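Insulinase family protease (PDB 3GO9) is probably a zinc-dependent metallopeptidase of the insulinase (M16) family that hydrolyses peptide bonds, though its substrates are not established. Local coordinates at residues R49-T58 and W206-V217. Numbering follows the deposited sequence.
Sequences RIELRLIVNT and WYTPDAMTLYVV
Val56 lays a methyl over one face of the Tyr207 ring at the end where strand 50-56 finishes and its antiparallel neighbour, 212-218, starts, in the mixed sheet of the M16-type alpha/beta domain. CG1 of Val56 sits 3.9 Å from the ring centroid and 5° off its normal, a CH-pi contact. With that methyl anti to the backbone N (chi1 -179°), CG2 lies beside CG of Met212, present as selenomethionine. A beta-branched residue suits this place, since one methyl lies over the ring while the other fits between the ring's CE2 and Met212 CG. Along the same buried face Leu54 CD1 reaches CB of both Leu214 and Met212; branched apolar side chains fill it where non-hydrogen-bonded pairs stand close. On the other face Ile55 CD1 reaches CE2 of Tyr215, 3.7 Å away, and Thr213 CG2 covers one face of that ring, offset toward its rim. The Tyr215 hydroxyl bonds to Gln399 of helix 388-401, which covers this side.

Between the faces, Glu51-Val217, Arg53-Tyr215 and Ile55-Thr213 each exchange two backbone hydrogen bonds, and Asn57 N to Ala211 O adds a seventh. On its other edge strand 50-56 bonds to strand 114-120 (Leu52 with Leu118, Leu54 with Tyr116), so it lies inside the sheet. Beyond the strand end, Thr58 OG1 bonds weakly to Trp206 O, which Arg240 also binds, while CG2 packs on Trp206 CB at 3.6 Å.

Arg53 folds back along its own strand, its bend (chi2 -76°) bringing the guanidinium into a salt bridge with Glu51. That carboxylate's OE2 is held by Ser119; the side chain lies about 4 Å from a bound zinc ion and touches Asp99, a zinc ligand. NH2 meets OE1 at 2.9 Å from above the carboxylate plane; NH1 takes OE1's anti lone pair at 3.0 Å and also bonds Leu52 O, from well above that carbonyl's plane, fixing the guanidinium's rotation.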
loop_
_atom_site.group_PDB
_atom_site.type_symbol
_atom_site.label_atom_id
_atom_site.label_comp_id
_atom_site.label_asym_id
_atom_site.label_seq_id
_atom_site.Cartn_x
_atom_site.Cartn_y
_atom_site.Cartn_z
ATOM N N ARG A 49 0.867 -11.053 -18.651
ATOM C CA ARG A 49 0.962 -9.671 -19.121
ATOM C C ARG A 49 2.199 -8.974 -18.533
ATOM O O ARG A 49 2.703 -9.335 -17.431
ATOM C CB ARG A 49 -0.325 -8.912 -18.746
ATOM C CG ARG A 49 -1.585 -9.422 -19.510
ATOM C CD ARG A 49 -2.740 -8.528 -19.276
ATOM N NE ARG A 49 -2.740 -7.262 -20.020
ATOM C CZ ARG A 49 -3.165 -7.094 -21.278
ATOM N NH1 ARG A 49 -3.627 -8.137 -21.966
ATOM N NH2 ARG A 49 -3.177 -5.917 -21.844
ATOM N N ILE A 50 2.704 -8.014 -19.294
ATOM C CA ILE A 50 3.921 -7.272 -18.907
ATOM C C ILE A 50 3.415 -6.071 -18.196
ATOM O O ILE A 50 2.671 -5.259 -18.788
ATOM C CB ILE A 50 4.734 -6.876 -20.109
ATOM C CG1 ILE A 50 5.076 -8.070 -20.989
ATOM C CG2 ILE A 50 6.003 -6.064 -19.739
ATOM C CD1 ILE A 50 5.618 -9.225 -20.252
ATOM N N GLU A 51 3.870 -5.870 -16.943
ATOM C CA GLU A 51 3.418 -4.745 -16.123
ATOM C C GLU A 51 4.486 -3.664 -16.027
ATOM O O GLU A 51 5.618 -3.956 -15.710
ATOM C CB GLU A 51 3.041 -5.212 -14.717
ATOM C CG GLU A 51 1.932 -6.266 -14.679
ATOM C CD GLU A 51 0.589 -5.707 -15.127
ATOM O OE1 GLU A 51 0.314 -4.520 -14.830
ATOM O OE2 GLU A 51 -0.221 -6.463 -15.746
ATOM N N LEU A 52 4.093 -2.418 -16.312
ATOM C CA LEU A 52 4.974 -1.275 -16.212
ATOM C C LEU A 52 4.385 -0.269 -15.225
ATOM O O LEU A 52 3.174 0.048 -15.253
ATOM C CB LEU A 52 5.163 -0.612 -17.590
ATOM C CG LEU A 52 5.822 -1.444 -18.691
ATOM C CD1 LEU A 52 4.779 -2.185 -19.446
ATOM C CD2 LEU A 52 6.502 -0.489 -19.654
ATOM N N ARG A 53 5.235 0.311 -14.384
ATOM C CA ARG A 53 4.790 1.328 -13.457
ATOM C C ARG A 53 5.830 2.449 -13.489
ATOM O O ARG A 53 7.035 2.175 -13.383
ATOM C CB ARG A 53 4.653 0.773 -12.023
ATOM C CG ARG A 53 3.706 -0.369 -11.941
ATOM C CD ARG A 53 2.246 0.028 -11.995
ATOM N NE ARG A 53 1.485 -1.186 -11.725
ATOM C CZ ARG A 53 1.184 -2.110 -12.639
ATOM N NH1 ARG A 53 1.443 -1.939 -13.910
ATOM N NH2 ARG A 53 0.641 -3.262 -12.284
ATOM N N LEU A 54 5.377 3.694 -13.620
ATOM C CA LEU A 54 6.275 4.819 -13.492
ATOM C C LEU A 54 5.801 5.570 -12.297
ATOM O O LEU A 54 4.676 6.103 -12.298
ATOM C CB LEU A 54 6.281 5.721 -14.745
ATOM C CG LEU A 54 7.167 6.984 -14.650
ATOM C CD1 LEU A 54 8.680 6.585 -14.684
ATOM C CD2 LEU A 54 6.840 7.913 -15.823
ATOM N N ILE A 55 6.644 5.615 -11.269
ATOM C CA ILE A 55 6.371 6.482 -10.107
ATOM C C ILE A 55 7.144 7.766 -10.249
ATOM O O ILE A 55 8.365 7.783 -10.515
ATOM C CB ILE A 55 6.732 5.815 -8.727
ATOM C CG1 ILE A 55 5.879 4.614 -8.457
ATOM C CG2 ILE A 55 6.508 6.873 -7.557
ATOM C CD1 ILE A 55 6.345 3.813 -7.181
ATOM N N VAL A 56 6.415 8.860 -10.108
ATOM C CA VAL A 56 7.010 10.221 -10.093
ATOM C C VAL A 56 6.730 10.738 -8.679
ATOM O O VAL A 56 5.575 10.745 -8.241
ATOM C CB VAL A 56 6.356 11.159 -11.144
ATOM C CG1 VAL A 56 7.022 12.555 -11.118
ATOM C CG2 VAL A 56 6.419 10.549 -12.602
ATOM N N ASN A 57 7.769 11.178 -7.970
ATOM C CA ASN A 57 7.615 11.650 -6.596
ATOM C C ASN A 57 7.089 13.089 -6.557
ATOM O O ASN A 57 7.773 14.006 -6.040
ATOM C CB ASN A 57 8.947 11.552 -5.864
ATOM C CG ASN A 57 9.438 10.159 -5.722
ATOM O OD1 ASN A 57 8.640 9.202 -5.514
ATOM N ND2 ASN A 57 10.746 10.020 -5.770
ATOM N N THR A 58 5.921 13.293 -7.154
ATOM C CA THR A 58 5.233 14.571 -7.219
ATOM C C THR A 58 3.766 14.301 -6.963
ATOM O O THR A 58 3.143 13.504 -7.659
ATOM C CB THR A 58 5.362 15.137 -8.639
ATOM O OG1 THR A 58 6.750 15.350 -8.887
ATOM C CG2 THR A 58 4.604 16.455 -8.854
ATOM N N TRP A 206 8.650 19.884 -11.284
ATOM C CA TRP A 206 8.468 18.720 -10.457
ATOM C C TRP A 206 8.609 17.396 -11.214
ATOM O O TRP A 206 8.887 16.380 -10.582
ATOM C CB TRP A 206 7.130 18.797 -9.730
ATOM C CG TRP A 206 7.062 19.913 -8.790
ATOM C CD1 TRP A 206 6.379 21.065 -8.975
ATOM C CD2 TRP A 206 7.719 20.039 -7.517
ATOM N NE1 TRP A 206 6.559 21.918 -7.899
ATOM C CE2 TRP A 206 7.354 21.298 -6.982
ATOM C CE3 TRP A 206 8.552 19.211 -6.765
ATOM C CZ2 TRP A 206 7.786 21.737 -5.740
ATOM C CZ3 TRP A 206 8.986 19.651 -5.505
ATOM C CH2 TRP A 206 8.594 20.911 -5.007
ATOM N N TYR A 207 8.525 17.384 -12.533
ATOM C CA TYR A 207 8.766 16.127 -13.284
ATOM C C TYR A 207 10.222 16.126 -13.733
ATOM O O TYR A 207 10.537 16.545 -14.852
ATOM C CB TYR A 207 7.812 15.978 -14.459
ATOM C CG TYR A 207 6.478 15.315 -14.137
ATOM C CD1 TYR A 207 5.632 15.800 -13.138
ATOM C CD2 TYR A 207 6.009 14.224 -14.889
ATOM C CE1 TYR A 207 4.426 15.202 -12.865
ATOM C CE2 TYR A 207 4.796 13.611 -14.641
ATOM C CZ TYR A 207 3.989 14.099 -13.608
ATOM O OH TYR A 207 2.756 13.481 -13.370
ATOM N N THR A 208 11.084 15.713 -12.800
ATOM C CA THR A 208 12.528 15.610 -13.009
ATOM C C THR A 208 12.949 14.131 -12.863
ATOM O O THR A 208 12.328 13.380 -12.076
ATOM C CB THR A 208 13.314 16.523 -12.038
ATOM O OG1 THR A 208 13.001 16.182 -10.692
ATOM C CG2 THR A 208 12.877 18.025 -12.244
ATOM N N PRO A 209 13.990 13.684 -13.602
ATOM C CA PRO A 209 14.306 12.241 -13.674
ATOM C C PRO A 209 14.758 11.682 -12.355
ATOM O O PRO A 209 14.578 10.488 -12.077
ATOM C CB PRO A 209 15.383 12.135 -14.752
ATOM C CG PRO A 209 15.853 13.574 -14.994
ATOM C CD PRO A 209 14.649 14.433 -14.666
ATOM N N ASP A 210 15.370 12.549 -11.527
ATOM C CA ASP A 210 15.805 12.131 -10.205
ATOM C C ASP A 210 14.671 11.835 -9.227
ATOM O O ASP A 210 14.924 11.285 -8.134
ATOM C CB ASP A 210 16.795 13.174 -9.626
ATOM C CG ASP A 210 16.171 14.538 -9.415
ATOM O OD1 ASP A 210 15.255 14.907 -10.175
ATOM O OD2 ASP A 210 16.669 15.281 -8.508
ATOM N N ALA A 211 13.430 12.171 -9.610
ATOM C CA ALA A 211 12.253 11.899 -8.828
ATOM C C ALA A 211 11.412 10.779 -9.451
ATOM O O ALA A 211 10.269 10.626 -9.059
ATOM C CB ALA A 211 11.431 13.138 -8.699
HETATM N N MSE A 212 12.003 9.995 -10.354
HETATM C CA MSE A 212 11.256 8.966 -11.100
HETATM C C MSE A 212 11.886 7.596 -10.986
HETATM O O MSE A 212 13.106 7.455 -11.036
HETATM C CB MSE A 212 11.163 9.297 -12.583
HETATM C CG MSE A 212 10.534 10.659 -12.827
HETATM SE SE MSE A 212 10.305 10.963 -14.710
HETATM C CE MSE A 212 9.438 12.710 -14.617
ATOM N N THR A 213 11.029 6.590 -10.911
ATOM C CA THR A 213 11.451 5.192 -11.007
ATOM C C THR A 213 10.491 4.446 -11.896
ATOM O O THR A 213 9.252 4.463 -11.649
ATOM C CB THR A 213 11.489 4.481 -9.662
ATOM O OG1 THR A 213 12.298 5.241 -8.720
ATOM C CG2 THR A 213 12.028 3.095 -9.767
ATOM N N LEU A 214 11.068 3.752 -12.876
ATOM C CA LEU A 214 10.292 2.844 -13.709
ATOM C C LEU A 214 10.462 1.400 -13.251
ATOM O O LEU A 214 11.598 0.964 -13.023
ATOM C CB LEU A 214 10.741 2.946 -15.170
ATOM C CG LEU A 214 10.049 2.008 -16.159
ATOM C CD1 LEU A 214 8.611 2.376 -16.438
ATOM C CD2 LEU A 214 10.863 1.947 -17.485
ATOM N N TYR A 215 9.350 0.690 -13.085
ATOM C CA TYR A 215 9.394 -0.709 -12.728
ATOM C C TYR A 215 8.758 -1.519 -13.849
ATOM O O TYR A 215 7.771 -1.107 -14.430
ATOM C CB TYR A 215 8.557 -1.009 -11.459
ATOM C CG TYR A 215 8.927 -0.216 -10.231
ATOM C CD1 TYR A 215 9.672 -0.820 -9.211
ATOM C CD2 TYR A 215 8.491 1.059 -10.064
ATOM C CE1 TYR A 215 10.036 -0.086 -8.066
ATOM C CE2 TYR A 215 8.850 1.793 -8.966
ATOM C CZ TYR A 215 9.615 1.183 -7.961
ATOM O OH TYR A 215 9.944 1.919 -6.806
ATOM N N VAL A 216 9.340 -2.691 -14.146
ATOM C CA VAL A 216 8.837 -3.565 -15.165
ATOM C C VAL A 216 8.869 -4.983 -14.587
ATOM O O VAL A 216 9.939 -5.444 -14.092
ATOM C CB VAL A 216 9.689 -3.540 -16.441
ATOM C CG1 VAL A 216 9.177 -4.538 -17.525
ATOM C CG2 VAL A 216 9.775 -2.107 -17.012
ATOM N N VAL A 217 7.755 -5.687 -14.743
ATOM C CA VAL A 217 7.695 -7.115 -14.386
ATOM C C VAL A 217 7.135 -7.893 -15.562
ATOM O O VAL A 217 6.033 -7.571 -16.049
ATOM C CB VAL A 217 6.747 -7.340 -13.214
ATOM C CG1 VAL A 217 6.563 -8.852 -12.902
ATOM C CG2 VAL A 217 7.291 -6.592 -11.953
#